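Local coordinates for CheC, inhibitor of MCP methylation / FliN fusion protein (Thermotoga maritima, PDB 4HYN), which acts as the flagellar rotor protein FliY and, as a member of the CheC phosphatase family, probably dephosphorylates the chemotaxis response regulator CheY, at residues 49-54 against 147-152; 56-61 against 142-147; 73-78 against 179-184; 77-82 against 99-104. All blocks are in the same frame, centred on the assembly; numbering follows the deposited sequence.

Contact 1 (49-54 against 147-152)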
loop_
_atom_site.group_PDB
_atom_site.type_symbol
_atom_site.label_atom_id
_atom_site.label_comp_id
_atom_site.label_asym_id
_atom_site.label_seq_id
_atom_site.Cartn_x
_atom_site.Cartn_y
_atom_site.Cartn_z
ATOM N N ASN A 49 -5.211 -16.470 -5.995
ATOM C CA ASN A 49 -4.215 -16.889 -5.015
ATOM C C ASN A 49 -3.793 -15.827 -4.011
ATOM O O ASN A 49 -3.059 -16.137 -3.073
ATOM C CB ASN A 49 -2.960 -17.436 -5.706
ATOM C CG ASN A 49 -3.221 -18.709 -6.513
ATOM O OD1 ASN A 49 -2.601 -18.923 -7.557
ATOM N ND2 ASN A 49 -4.127 -19.558 -6.029
ATOM N N VAL A 50 -4.257 -14.590 -4.178
ATOM C CA VAL A 50 -3.857 -13.517 -3.265
ATOM C C VAL A 50 -4.165 -13.774 -1.788
ATOM O O VAL A 50 -3.277 -13.645 -0.938
ATOM C CB VAL A 50 -4.445 -12.158 -3.688
ATOM C CG1 VAL A 50 -4.129 -11.093 -2.647
ATOM C CG2 VAL A 50 -3.873 -11.748 -5.023
ATOM N N LYS A 51 -5.404 -14.153 -1.486
ATOM C CA LYS A 51 -5.795 -14.416 -0.107
ATOM C C LYS A 51 -4.883 -15.423 0.602
ATOM O O LYS A 51 -4.550 -15.243 1.779
ATOM C CB LYS A 51 -7.249 -14.892 -0.026
ATOM C CG LYS A 51 -7.765 -14.989 1.396
ATOM C CD LYS A 51 -9.065 -15.763 1.477
ATOM C CE LYS A 51 -9.528 -15.900 2.926
ATOM N NZ LYS A 51 -10.687 -16.818 3.080
ATOM N N SER A 52 -4.458 -16.464 -0.113
ATOM C CA SER A 52 -3.592 -17.482 0.484
ATOM C C SER A 52 -2.187 -16.971 0.821
ATOM O O SER A 52 -1.412 -17.677 1.469
ATOM C CB SER A 52 -3.501 -18.717 -0.415
ATOM O OG SER A 52 -2.891 -18.401 -1.661
ATOM N N ASP A 53 -1.849 -15.766 0.361
ATOM C CA ASP A 53 -0.543 -15.175 0.641
ATOM C C ASP A 53 -0.470 -14.597 2.046
ATOM O O ASP A 53 0.621 -14.410 2.582
ATOM C CB ASP A 53 -0.226 -14.047 -0.339
ATOM C CG ASP A 53 0.206 -14.544 -1.695
ATOM O OD1 ASP A 53 0.229 -13.704 -2.620
ATOM O OD2 ASP A 53 0.536 -15.745 -1.842
ATOM N N PHE A 54 -1.628 -14.265 2.613
ATOM C CA PHE A 54 -1.698 -13.691 3.953
ATOM C C PHE A 54 -2.418 -14.631 4.907
ATOM O O PHE A 54 -3.270 -15.406 4.494
ATOM C CB PHE A 54 -2.437 -12.352 3.916
ATOM C CG PHE A 54 -1.916 -11.399 2.878
ATOM C CD1 PHE A 54 -0.779 -10.641 3.120
ATOM C CD2 PHE A 54 -2.561 -11.269 1.651
ATOM C CE1 PHE A 54 -0.287 -9.769 2.158
ATOM C CE2 PHE A 54 -2.073 -10.391 0.675
ATOM C CZ PHE A 54 -0.934 -9.642 0.932
ATOM N N PRO A 147 -12.330 -19.060 6.142
ATOM C CA PRO A 147 -12.498 -19.515 4.755
ATOM C C PRO A 147 -13.554 -18.790 3.932
ATOM O O PRO A 147 -13.506 -18.820 2.705
ATOM C CB PRO A 147 -12.821 -21.005 4.917
ATOM C CG PRO A 147 -13.429 -21.083 6.267
ATOM C CD PRO A 147 -12.577 -20.163 7.085
ATOM N N ASN A 148 -14.473 -18.103 4.598
ATOM C CA ASN A 148 -15.541 -17.393 3.902
ATOM C C ASN A 148 -15.175 -15.993 3.435
ATOM O O ASN A 148 -15.868 -15.421 2.592
ATOM C CB ASN A 148 -16.784 -17.312 4.790
ATOM C CG ASN A 148 -17.266 -18.674 5.238
ATOM O OD1 ASN A 148 -17.407 -19.590 4.425
ATOM N ND2 ASN A 148 -17.499 -18.823 6.537
ATOM N N THR A 149 -14.120 -15.419 4.007
ATOM C CA THR A 149 -13.718 -14.073 3.622
ATOM C C THR A 149 -13.042 -14.036 2.262
ATOM O O THR A 149 -12.430 -15.008 1.823
ATOM C CB THR A 149 -12.797 -13.422 4.670
ATOM O OG1 THR A 149 -11.630 -14.231 4.858
ATOM C CG2 THR A 149 -13.530 -13.245 5.996
ATOM N N GLN A 150 -13.196 -12.917 1.573
ATOM C CA GLN A 150 -12.587 -12.759 0.263
ATOM C C GLN A 150 -11.731 -11.493 0.219
ATOM O O GLN A 150 -12.085 -10.466 0.805
ATOM C CB GLN A 150 -13.673 -12.714 -0.822
ATOM C CG GLN A 150 -14.511 -13.995 -0.911
ATOM C CD GLN A 150 -15.724 -13.862 -1.830
ATOM O OE1 GLN A 150 -16.714 -14.590 -1.681
ATOM N NE2 GLN A 150 -15.654 -12.929 -2.782
ATOM N N PHE A 151 -10.582 -11.578 -0.436
ATOM C CA PHE A 151 -9.726 -10.411 -0.569
ATOM C C PHE A 151 -10.484 -9.382 -1.443
ATOM O O PHE A 151 -11.242 -9.767 -2.349
ATOM C CB PHE A 151 -8.406 -10.822 -1.238
ATOM C CG PHE A 151 -7.309 -9.814 -1.084
ATOM C CD1 PHE A 151 -7.127 -8.810 -2.028
ATOM C CD2 PHE A 151 -6.461 -9.858 0.015
ATOM C CE1 PHE A 151 -6.115 -7.862 -1.877
ATOM C CE2 PHE A 151 -5.453 -8.920 0.172
ATOM C CZ PHE A 151 -5.282 -7.920 -0.778
ATOM N N PRO A 152 -10.353 -8.070 -1.137
ATOM C CA PRO A 152 -11.038 -7.035 -1.926
ATOM C C PRO A 152 -10.831 -7.260 -3.436
ATOM O O PRO A 152 -9.752 -7.671 -3.874
ATOM C CB PRO A 152 -10.372 -5.757 -1.438
ATOM C CG PRO A 152 -10.157 -6.041 0.007
ATOM C CD PRO A 152 -9.600 -7.457 -0.023
#

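Contact 2 (56-61 against 142-147)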
loop_
_atom_site.group_PDB
_atom_site.type_symbol
_atom_site.label_atom_id
_atom_site.label_comp_id
_atom_site.label_asym_id
_atom_site.label_seq_id
_atom_site.Cartn_x
_atom_site.Cartn_y
_atom_site.Cartn_z
ATOM N N GLY A 56 -3.884 -15.073 9.297
ATOM C CA GLY A 56 -4.272 -14.341 10.489
ATOM C C GLY A 56 -5.215 -13.184 10.219
ATOM O O GLY A 56 -5.595 -12.926 9.081
ATOM N N GLU A 57 -5.613 -12.504 11.284
ATOM C CA GLU A 57 -6.523 -11.368 11.190
ATOM C C GLU A 57 -5.677 -10.122 10.916
ATOM O O GLU A 57 -4.785 -9.791 11.698
ATOM C CB GLU A 57 -7.290 -11.231 12.510
ATOM C CG GLU A 57 -8.656 -10.577 12.412
ATOM C CD GLU A 57 -9.447 -10.694 13.711
ATOM O OE1 GLU A 57 -9.852 -9.649 14.274
ATOM O OE2 GLU A 57 -9.661 -11.838 14.177
ATOM N N GLN A 58 -5.931 -9.463 9.788
ATOM C CA GLN A 58 -5.175 -8.274 9.412
ATOM C C GLN A 58 -6.035 -7.080 9.009
ATOM O O GLN A 58 -7.250 -7.191 8.868
ATOM C CB GLN A 58 -4.192 -8.613 8.288
ATOM C CG GLN A 58 -3.184 -9.677 8.699
ATOM C CD GLN A 58 -1.979 -9.758 7.797
ATOM O OE1 GLN A 58 -1.419 -10.834 7.595
ATOM N NE2 GLN A 58 -1.550 -8.617 7.271
ATOM N N VAL A 59 -5.388 -5.935 8.818
ATOM C CA VAL A 59 -6.080 -4.715 8.435
ATOM C C VAL A 59 -5.818 -4.387 6.975
ATOM O O VAL A 59 -4.670 -4.357 6.540
ATOM C CB VAL A 59 -5.633 -3.529 9.324
ATOM C CG1 VAL A 59 -6.280 -2.217 8.853
ATOM C CG2 VAL A 59 -5.998 -3.806 10.779
ATOM N N VAL A 60 -6.888 -4.194 6.210
ATOM C CA VAL A 60 -6.753 -3.854 4.803
ATOM C C VAL A 60 -7.284 -2.450 4.596
ATOM O O VAL A 60 -8.399 -2.122 5.017
ATOM C CB VAL A 60 -7.480 -4.855 3.864
ATOM C CG1 VAL A 60 -6.942 -6.260 4.082
ATOM C CG2 VAL A 60 -8.972 -4.824 4.087
ATOM N N VAL A 61 -6.436 -1.596 4.034
ATOM C CA VAL A 61 -6.799 -0.212 3.775
ATOM C C VAL A 61 -6.847 -0.068 2.267
ATOM O O VAL A 61 -5.846 -0.290 1.585
ATOM C CB VAL A 61 -5.748 0.777 4.343
ATOM C CG1 VAL A 61 -6.308 2.188 4.324
ATOM C CG2 VAL A 61 -5.341 0.385 5.755
ATOM N N LEU A 142 -9.837 -7.787 8.205
ATOM C CA LEU A 142 -10.198 -8.977 7.456
ATOM C C LEU A 142 -9.492 -10.201 8.056
ATOM O O LEU A 142 -8.278 -10.184 8.278
ATOM C CB LEU A 142 -9.818 -8.772 5.983
ATOM C CG LEU A 142 -10.218 -9.770 4.889
ATOM C CD1 LEU A 142 -11.725 -9.975 4.867
ATOM C CD2 LEU A 142 -9.756 -9.239 3.542
ATOM N N ASN A 143 -10.269 -11.236 8.376
ATOM C CA ASN A 143 -9.719 -12.465 8.944
ATOM C C ASN A 143 -9.365 -13.454 7.836
ATOM O O ASN A 143 -10.232 -14.189 7.351
ATOM C CB ASN A 143 -10.715 -13.104 9.916
ATOM C CG ASN A 143 -10.080 -14.193 10.784
ATOM O OD1 ASN A 143 -8.974 -14.678 10.506
ATOM N ND2 ASN A 143 -10.778 -14.569 11.855
ATOM N N PHE A 144 -8.092 -13.465 7.442
ATOM C CA PHE A 144 -7.608 -14.361 6.389
ATOM C C PHE A 144 -7.702 -15.845 6.747
ATOM O O PHE A 144 -7.607 -16.704 5.871
ATOM C CB PHE A 144 -6.181 -13.986 5.975
ATOM C CG PHE A 144 -6.102 -12.688 5.222
ATOM C CD1 PHE A 144 -5.985 -11.481 5.897
ATOM C CD2 PHE A 144 -6.216 -12.669 3.834
ATOM C CE1 PHE A 144 -5.991 -10.272 5.201
ATOM C CE2 PHE A 144 -6.221 -11.471 3.135
ATOM C CZ PHE A 144 -6.110 -10.264 3.823
ATOM N N ASP A 145 -7.890 -16.143 8.032
ATOM C CA ASP A 145 -8.032 -17.528 8.477
ATOM C C ASP A 145 -9.492 -18.009 8.398
ATOM O O ASP A 145 -9.781 -19.184 8.629
ATOM C CB ASP A 145 -7.450 -17.718 9.880
ATOM C CG ASP A 145 -5.927 -17.713 9.885
ATOM O OD1 ASP A 145 -5.310 -17.846 8.802
ATOM O OD2 ASP A 145 -5.337 -17.580 10.976
ATOM N N ASP A 146 -10.403 -17.093 8.069
ATOM C CA ASP A 146 -11.814 -17.419 7.904
ATOM C C ASP A 146 -11.972 -17.797 6.427
ATOM O O ASP A 146 -11.788 -16.961 5.547
ATOM C CB ASP A 146 -12.684 -16.202 8.232
ATOM C CG ASP A 146 -14.182 -16.492 8.140
ATOM O OD1 ASP A 146 -14.604 -17.416 7.408
ATOM O OD2 ASP A 146 -14.952 -15.776 8.813
ATOM N N PRO A 147 -12.330 -19.060 6.142
ATOM C CA PRO A 147 -12.498 -19.515 4.755
ATOM C C PRO A 147 -13.554 -18.790 3.932
ATOM O O PRO A 147 -13.506 -18.820 2.705
ATOM C CB PRO A 147 -12.821 -21.005 4.917
ATOM C CG PRO A 147 -13.429 -21.083 6.267
ATOM C CD PRO A 147 -12.577 -20.163 7.085
#

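Contact 3 (73-78 against 179-184)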
loop_
_atom_site.group_PDB
_atom_site.type_symbol
_atom_site.label_atom_id
_atom_site.label_comp_id
_atom_site.label_asym_id
_atom_site.label_seq_id
_atom_site.Cartn_x
_atom_site.Cartn_y
_atom_site.Cartn_z
ATOM N N ASN A 73 -6.822 0.051 -4.953
ATOM C CA ASN A 73 -5.465 0.036 -4.423
ATOM C C ASN A 73 -5.621 -0.419 -2.971
ATOM O O ASN A 73 -6.244 0.263 -2.156
ATOM C CB ASN A 73 -4.869 1.451 -4.518
ATOM C CG ASN A 73 -3.419 1.536 -4.031
ATOM O OD1 ASN A 73 -2.836 2.623 -4.008
ATOM N ND2 ASN A 73 -2.839 0.408 -3.644
ATOM N N VAL A 74 -5.045 -1.576 -2.663
ATOM C CA VAL A 74 -5.156 -2.165 -1.339
ATOM C C VAL A 74 -3.851 -2.282 -0.571
ATOM O O VAL A 74 -2.837 -2.711 -1.116
ATOM C CB VAL A 74 -5.786 -3.581 -1.440
ATOM C CG1 VAL A 74 -5.824 -4.262 -0.073
ATOM C CG2 VAL A 74 -7.183 -3.488 -2.028
ATOM N N LEU A 75 -3.899 -1.898 0.704
ATOM C CA LEU A 75 -2.754 -1.996 1.602
ATOM C C LEU A 75 -3.103 -3.025 2.671
ATOM O O LEU A 75 -4.192 -2.981 3.250
ATOM C CB LEU A 75 -2.453 -0.656 2.274
ATOM C CG LEU A 75 -1.786 0.456 1.467
ATOM C CD1 LEU A 75 -1.388 1.575 2.421
ATOM C CD2 LEU A 75 -0.554 -0.088 0.755
ATOM N N VAL A 76 -2.189 -3.956 2.914
ATOM C CA VAL A 76 -2.403 -5.002 3.905
ATOM C C VAL A 76 -1.381 -4.869 5.027
ATOM O O VAL A 76 -0.181 -5.062 4.822
ATOM C CB VAL A 76 -2.312 -6.422 3.267
ATOM C CG1 VAL A 76 -2.607 -7.502 4.310
ATOM C CG2 VAL A 76 -3.288 -6.533 2.106
ATOM N N LEU A 77 -1.877 -4.536 6.213
ATOM C CA LEU A 77 -1.042 -4.350 7.393
ATOM C C LEU A 77 -1.437 -5.335 8.495
ATOM O O LEU A 77 -2.629 -5.565 8.742
ATOM C CB LEU A 77 -1.189 -2.914 7.921
ATOM C CG LEU A 77 -0.738 -1.708 7.085
ATOM C CD1 LEU A 77 -1.592 -1.563 5.849
ATOM C CD2 LEU A 77 -0.849 -0.439 7.923
ATOM N N ASP A 78 -0.443 -5.906 9.170
ATOM C CA ASP A 78 -0.730 -6.849 10.241
ATOM C C ASP A 78 -1.022 -6.149 11.568
ATOM O O ASP A 78 -0.581 -5.014 11.801
ATOM C CB ASP A 78 0.378 -7.914 10.369
ATOM C CG ASP A 78 1.602 -7.430 11.131
ATOM O OD1 ASP A 78 2.211 -8.262 11.833
ATOM O OD2 ASP A 78 1.978 -6.247 11.028
ATOM N N PHE A 179 4.737 -4.190 5.160
ATOM C CA PHE A 179 3.340 -4.259 4.760
ATOM C C PHE A 179 3.282 -4.489 3.257
ATOM O O PHE A 179 4.295 -4.391 2.570
ATOM C CB PHE A 179 2.546 -3.012 5.173
ATOM C CG PHE A 179 3.094 -1.721 4.639
ATOM C CD1 PHE A 179 2.554 -1.141 3.492
ATOM C CD2 PHE A 179 4.114 -1.050 5.317
ATOM C CE1 PHE A 179 3.019 0.089 3.027
ATOM C CE2 PHE A 179 4.585 0.181 4.857
ATOM C CZ PHE A 179 4.035 0.755 3.709
ATOM N N TYR A 180 2.093 -4.785 2.749
ATOM C CA TYR A 180 1.931 -5.070 1.337
ATOM C C TYR A 180 0.859 -4.263 0.638
ATOM O O TYR A 180 -0.126 -3.823 1.236
ATOM C CB TYR A 180 1.654 -6.570 1.124
ATOM C CG TYR A 180 2.740 -7.475 1.665
ATOM C CD1 TYR A 180 3.812 -7.866 0.864
ATOM C CD2 TYR A 180 2.723 -7.893 2.997
ATOM C CE1 TYR A 180 4.846 -8.648 1.377
ATOM C CE2 TYR A 180 3.750 -8.670 3.520
ATOM C CZ TYR A 180 4.811 -9.045 2.706
ATOM O OH TYR A 180 5.838 -9.808 3.226
ATOM N N GLN A 181 1.083 -4.084 -0.653
ATOM C CA GLN A 181 0.174 -3.370 -1.514
ATOM C C GLN A 181 -0.154 -4.308 -2.668
ATOM O O GLN A 181 0.702 -5.072 -3.117
ATOM C CB GLN A 181 0.832 -2.094 -2.057
ATOM C CG GLN A 181 0.162 -1.549 -3.314
ATOM C CD GLN A 181 0.768 -0.247 -3.792
ATOM O OE1 GLN A 181 0.226 0.827 -3.542
ATOM N NE2 GLN A 181 1.884 -0.337 -4.506
ATOM N N VAL A 182 -1.417 -4.317 -3.076
ATOM C CA VAL A 182 -1.822 -5.133 -4.197
ATOM C C VAL A 182 -2.697 -4.311 -5.146
ATOM O O VAL A 182 -3.650 -3.645 -4.732
ATOM C CB VAL A 182 -2.416 -6.526 -3.766
ATOM C CG1 VAL A 182 -2.589 -6.608 -2.272
ATOM C CG2 VAL A 182 -3.703 -6.859 -4.515
ATOM N N ILE A 183 -2.214 -4.198 -6.380
ATOM C CA ILE A 183 -2.896 -3.461 -7.443
ATOM C C ILE A 183 -3.026 -4.388 -8.633
ATOM O O ILE A 183 -2.229 -5.321 -8.781
ATOM C CB ILE A 183 -2.117 -2.200 -7.887
ATOM C CG1 ILE A 183 -0.605 -2.460 -7.859
ATOM C CG2 ILE A 183 -2.522 -1.008 -7.038
ATOM C CD1 ILE A 183 0.249 -1.308 -8.408
ATOM N N SER A 184 -4.025 -4.143 -9.479
ATOM C CA SER A 184 -4.230 -4.996 -10.644
ATOM C C SER A 184 -3.125 -4.817 -11.692
ATOM O O SER A 184 -2.492 -3.759 -11.784
ATOM C CB SER A 184 -5.608 -4.745 -11.269
ATOM O OG SER A 184 -5.576 -3.669 -12.189
#

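Contact 4 (77-82 against 99-104)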
loop_
_atom_site.group_PDB
_atom_site.type_symbol
_atom_site.label_atom_id
_atom_site.label_comp_id
_atom_site.label_asym_id
_atom_site.label_seq_id
_atom_site.Cartn_x
_atom_site.Cartn_y
_atom_site.Cartn_z
ATOM N N LEU A 77 -1.877 -4.536 6.213
ATOM C CA LEU A 77 -1.042 -4.350 7.393
ATOM C C LEU A 77 -1.437 -5.335 8.495
ATOM O O LEU A 77 -2.629 -5.565 8.742
ATOM C CB LEU A 77 -1.189 -2.914 7.921
ATOM C CG LEU A 77 -0.738 -1.708 7.085
ATOM C CD1 LEU A 77 -1.592 -1.563 5.849
ATOM C CD2 LEU A 77 -0.849 -0.439 7.923
ATOM N N ASP A 78 -0.443 -5.906 9.170
ATOM C CA ASP A 78 -0.730 -6.849 10.241
ATOM C C ASP A 78 -1.022 -6.149 11.568
ATOM O O ASP A 78 -0.581 -5.014 11.801
ATOM C CB ASP A 78 0.378 -7.914 10.369
ATOM C CG ASP A 78 1.602 -7.430 11.131
ATOM O OD1 ASP A 78 2.211 -8.262 11.833
ATOM O OD2 ASP A 78 1.978 -6.247 11.028
ATOM N N LYS A 79 -1.809 -6.820 12.408
ATOM C CA LYS A 79 -2.201 -6.300 13.716
ATOM C C LYS A 79 -1.085 -5.615 14.497
ATOM O O LYS A 79 -1.299 -4.550 15.073
ATOM C CB LYS A 79 -2.813 -7.410 14.563
ATOM C CG LYS A 79 -4.334 -7.530 14.466
ATOM C CD LYS A 79 -4.806 -8.764 15.231
ATOM C CE LYS A 79 -6.224 -8.603 15.733
ATOM N NZ LYS A 79 -7.147 -8.276 14.625
ATOM N N LYS A 80 0.106 -6.206 14.489
ATOM C CA LYS A 80 1.233 -5.632 15.211
ATOM C C LYS A 80 1.683 -4.294 14.664
ATOM O O LYS A 80 1.971 -3.388 15.439
ATOM C CB LYS A 80 2.415 -6.601 15.274
ATOM C CG LYS A 80 2.120 -7.821 16.117
ATOM C CD LYS A 80 3.383 -8.506 16.611
ATOM C CE LYS A 80 3.039 -9.565 17.662
ATOM N NZ LYS A 80 2.191 -8.999 18.768
ATOM N N LEU A 81 1.731 -4.163 13.340
ATOM C CA LEU A 81 2.144 -2.911 12.712
ATOM C C LEU A 81 1.089 -1.839 12.979
ATOM O O LEU A 81 1.410 -0.709 13.342
ATOM C CB LEU A 81 2.336 -3.094 11.204
ATOM C CG LEU A 81 2.683 -1.838 10.396
ATOM C CD1 LEU A 81 3.985 -1.229 10.918
ATOM C CD2 LEU A 81 2.801 -2.177 8.909
ATOM N N VAL A 82 -0.171 -2.230 12.848
ATOM C CA VAL A 82 -1.286 -1.329 13.075
ATOM C C VAL A 82 -1.234 -0.765 14.494
ATOM O O VAL A 82 -1.446 0.435 14.700
ATOM C CB VAL A 82 -2.621 -2.068 12.865
ATOM C CG1 VAL A 82 -3.807 -1.152 13.176
ATOM C CG2 VAL A 82 -2.699 -2.595 11.450
ATOM N N GLU A 99 -1.815 -7.072 20.086
ATOM C CA GLU A 99 -2.425 -7.063 18.765
ATOM C C GLU A 99 -3.823 -6.487 18.918
ATOM O O GLU A 99 -4.563 -6.346 17.948
ATOM C CB GLU A 99 -2.494 -8.473 18.177
ATOM C CG GLU A 99 -1.140 -9.058 17.801
ATOM C CD GLU A 99 -1.249 -10.220 16.826
ATOM O OE1 GLU A 99 -0.549 -10.193 15.791
ATOM O OE2 GLU A 99 -2.031 -11.158 17.089
ATOM N N GLU A 100 -4.168 -6.153 20.157
ATOM C CA GLU A 100 -5.463 -5.580 20.491
ATOM C C GLU A 100 -5.672 -4.257 19.782
ATOM O O GLU A 100 -4.808 -3.381 19.804
ATOM C CB GLU A 100 -5.579 -5.365 22.004
ATOM C CG GLU A 100 -6.281 -6.490 22.746
ATOM C CD GLU A 100 -5.651 -7.844 22.500
ATOM O OE1 GLU A 100 -4.607 -8.136 23.120
ATOM O OE2 GLU A 100 -6.200 -8.615 21.684
ATOM N N LEU A 101 -6.820 -4.127 19.135
ATOM C CA LEU A 101 -7.155 -2.907 18.430
ATOM C C LEU A 101 -8.631 -2.595 18.587
ATOM O O LEU A 101 -9.457 -3.496 18.725
ATOM C CB LEU A 101 -6.738 -2.992 16.953
ATOM C CG LEU A 101 -6.897 -4.296 16.169
ATOM C CD1 LEU A 101 -8.367 -4.580 15.876
ATOM C CD2 LEU A 101 -6.110 -4.198 14.870
ATOM N N ASP A 102 -8.944 -1.310 18.633
ATOM C CA ASP A 102 -10.317 -0.864 18.791
ATOM C C ASP A 102 -10.620 0.251 17.804
ATOM O O ASP A 102 -9.757 0.646 17.024
ATOM C CB ASP A 102 -10.561 -0.391 20.229
ATOM C CG ASP A 102 -9.465 0.539 20.739
ATOM O OD1 ASP A 102 -9.304 1.649 20.188
ATOM O OD2 ASP A 102 -8.764 0.155 21.700
ATOM N N GLU A 103 -11.841 0.769 17.866
ATOM C CA GLU A 103 -12.279 1.833 16.973
ATOM C C GLU A 103 -11.421 3.096 17.095
ATOM O O GLU A 103 -11.227 3.815 16.113
ATOM C CB GLU A 103 -13.755 2.157 17.232
ATOM C CG GLU A 103 -14.569 2.441 15.966
ATOM C CD GLU A 103 -14.668 1.232 15.035
ATOM O OE1 GLU A 103 -14.343 1.370 13.834
ATOM O OE2 GLU A 103 -15.076 0.147 15.503
ATOM N N ILE A 104 -10.892 3.349 18.290
ATOM C CA ILE A 104 -10.053 4.522 18.528
ATOM C C ILE A 104 -8.673 4.378 17.877
ATOM O O ILE A 104 -8.155 5.324 17.280
ATOM C CB ILE A 104 -9.923 4.804 20.039
ATOM C CG1 ILE A 104 -11.310 5.136 20.609
ATOM C CG2 ILE A 104 -8.935 5.949 20.292
ATOM C CD1 ILE A 104 -11.404 5.066 22.110
#

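Contact 1 (49-54 against 147-152)
Pro147 O meets Lys51 at the start of 147-152: it lies 3.5 Å from NZ, but the angle is too poor for a hydrogen bond. Two residues on, the grip is real. Lys51 NZ donates to Thr149 O over 2.8 Å, tilted 30° from the carbonyl plane, and gives a further hydrogen bond to Asp146 O. The lysine gets there with its chain extended and crosses the threonine side chain at about a right angle, its CE lying 3.3 Å from Thr149 OG1. That hydroxyl lies within hydrogen-bonding reach of Asp146 O and Asn143 O, acceptors in the turn 143-146 that must share its one proton. Were Lys51 an alanine, the ammonium bridging Thr149 O and Asp146 O would be gone, which is likely to leave Thr149 O without this donor and the loops less firmly joined. Both loops lie at one end of the antiparallel sheet: 49-54 leads from strand 35-46 to strand 57-66, whereas the loop 147-152 comes after strand 133-143. Phe151 turns toward the other loop. Val50 CG1 sits over the centre of its ring, 3.5 Å from the centroid and 3° off the normal, while Pro152 CD lies over the rim of the opposite face. The Phe54 ring is nearly parallel to that of Phe151, at 12°, yet slid until the centroids stand 5.9 Å apart; Phe54 CE2 touches Phe151 CE2 at 3.7 Å.

Contact 2 (56-61 against 142-147)
Gln58 and Leu142 form a hydrogen-bonded antiparallel pair where strand 57-66 meets strand 133-143, outermost in the sheet of this chain. Both bonds are nearly straight: Gln58 N to Leu142 O is 2.9 Å and Leu142 N to Gln58 O is 2.7 Å. Glu57 faces Asn143 in the adjoining non-hydrogen-bonded pair. Past it, Phe144 N still donates to Gly56 O over 3.0 Å, but from above the carbonyl plane and at a bent 139°, consistent with the chain leaving the strand for a type I turn from Asn143 to Asp146. Asn143 OD1 accepts from Asp145 N, an Asx turn inside that turn.

Side chain meets backbone at Gly56, whose N points almost straight (172°) at Asp145 OD1, 3.2 Å away, approaching from above the carboxylate plane. Its phi of 72° is one that glycine adopts readily. The acid of Glu57 goes elsewhere, to a salt bridge of OE1 with Lys79.

Apolar contact gathers on the side of Leu142 and Val60. Val60 CG1 lies 4.1 Å from Leu142 CD2 and equally far from Phe144 CZ, at the ring edge. Nearer the ring's attachment, in its plane, is Gly56 O, 3.5 Å from Phe144 CD1.

Contact 3 (73-78 against 179-184)
Val74 with Val182 and Val76 with Tyr180 are the two hydrogen-bonded pairs of this antiparallel ladder, and each is closed by bonds in both directions. Val182 N reaches Val74 O at 2.9 Å, and Val76 N reaches Tyr180 O at 2.7 Å. Between them Leu75 and Gln181 make a non-hydrogen-bonded pair, where Gln181 CA approaches Val74 O to 3.1 Å as a CA-H...O contact. The short strand axes run at 159°, 4.6 Å apart at closest.

A side-chain bond runs alongside the ladder: Asn73 ND2 donates to Gln181 OE1 over 3.1 Å, with the two amide planes turned 51° apart. Both side chains have CG opposite the backbone N (chi1 -178° for Asn73), which lets the diagonal partners meet over one face. Ile183 CG2 lies alongside, 3.7 Å from Asn73 ND2. Farther along this face Leu75 CD2 covers Gln181 CB at 3.7 Å and also comes to the edge of the Phe179 ring, while Leu77 CG lies 4.0 Å from Phe179 CB.

Second-shell residues pack on both faces. Met113 and Met117 of helix 103-128 pack on Leu75, Met117 also touches Asn73, and the Phe167 ring meets Phe179. On the other face Phe151 and Val154 press on Val74 and Val182. The two strands are the central pair of the sheet, flanked by strands 57-66 and 161-171, and each runs into a helix, 79-89 or 185-200, at an N-cap residue, Asp78 or Ser184.

Contact 4 (77-82 against 99-104)
With CG opposite its own carbonyl carbon (chi1 -69°) and the chain beyond extended, Glu99 crosses Lys79 at about a right angle and Lys80 at a slant. Both lysines bend only at the last torsion, Lys79 at 55° and Lys80 at -53°, and their two NZ atoms go to different partners.

Lys79 makes the broader contact, and it does so through its methylenes, with CD of Lys79 3.8 Å from Glu99 CB and CE of Lys79 3.6 Å from Glu99 O. The NZ of Lys79 goes on to a salt bridge with Glu57. Lys80 brings its NZ to 3.5 Å from Glu99 CG; the charges may still attract, although Lys80 NZ and Glu99 OE1 are 4.2 Å apart, beyond a salt bridge. A glycine here instead of Glu99 would probably remove the cover that its CB gives to CB and CD of Lys79 and leave Lys80 without its nearby negative charge, more free to turn.

Apolar contact comes from Leu101, whose CD2 touches Lys79 CG at 3.8 Å and reaches Val82 CG1 at 4.2 Å. Val59 and Ile141 of the sheet also touch Leu101, joining this surface contact to the strands beneath.

The arrangement packs the start of helix 79-89 against the loop that leads into helix 103-128. The first helix shows a classical N-cap at a strand-to-helix junction: Asp78 OD2 accepts from Leu81 N at 3.1 Å, above the carboxylate plane. At the second, Asp102 is the N-cap, and its OD1 accepts from Lys105 N, and weakly from Ile104 N.

From the N terminus, the chain leaves strand 35-46 and enters contact 1, which closes a loop of 92 intervening residues that encloses contacts 2 and 4. Contact 2 is nested directly inside it and pairs strand 57-66 with strand 133-143; the two share Pro147 and touch side by side. Contact 3 leaves next, from strand 71-78, but closes only at 179-184, so it crosses contacts 1 and 2 and ties the early strands to the C-terminal part of the sheet. Contact 4 starts from the same stretch, sharing Leu77 and Asp78 with contact 3, and closes a short loop of 16 intervening residues, packing the start of helix 79-89 against the loop that leads into helix 103-128.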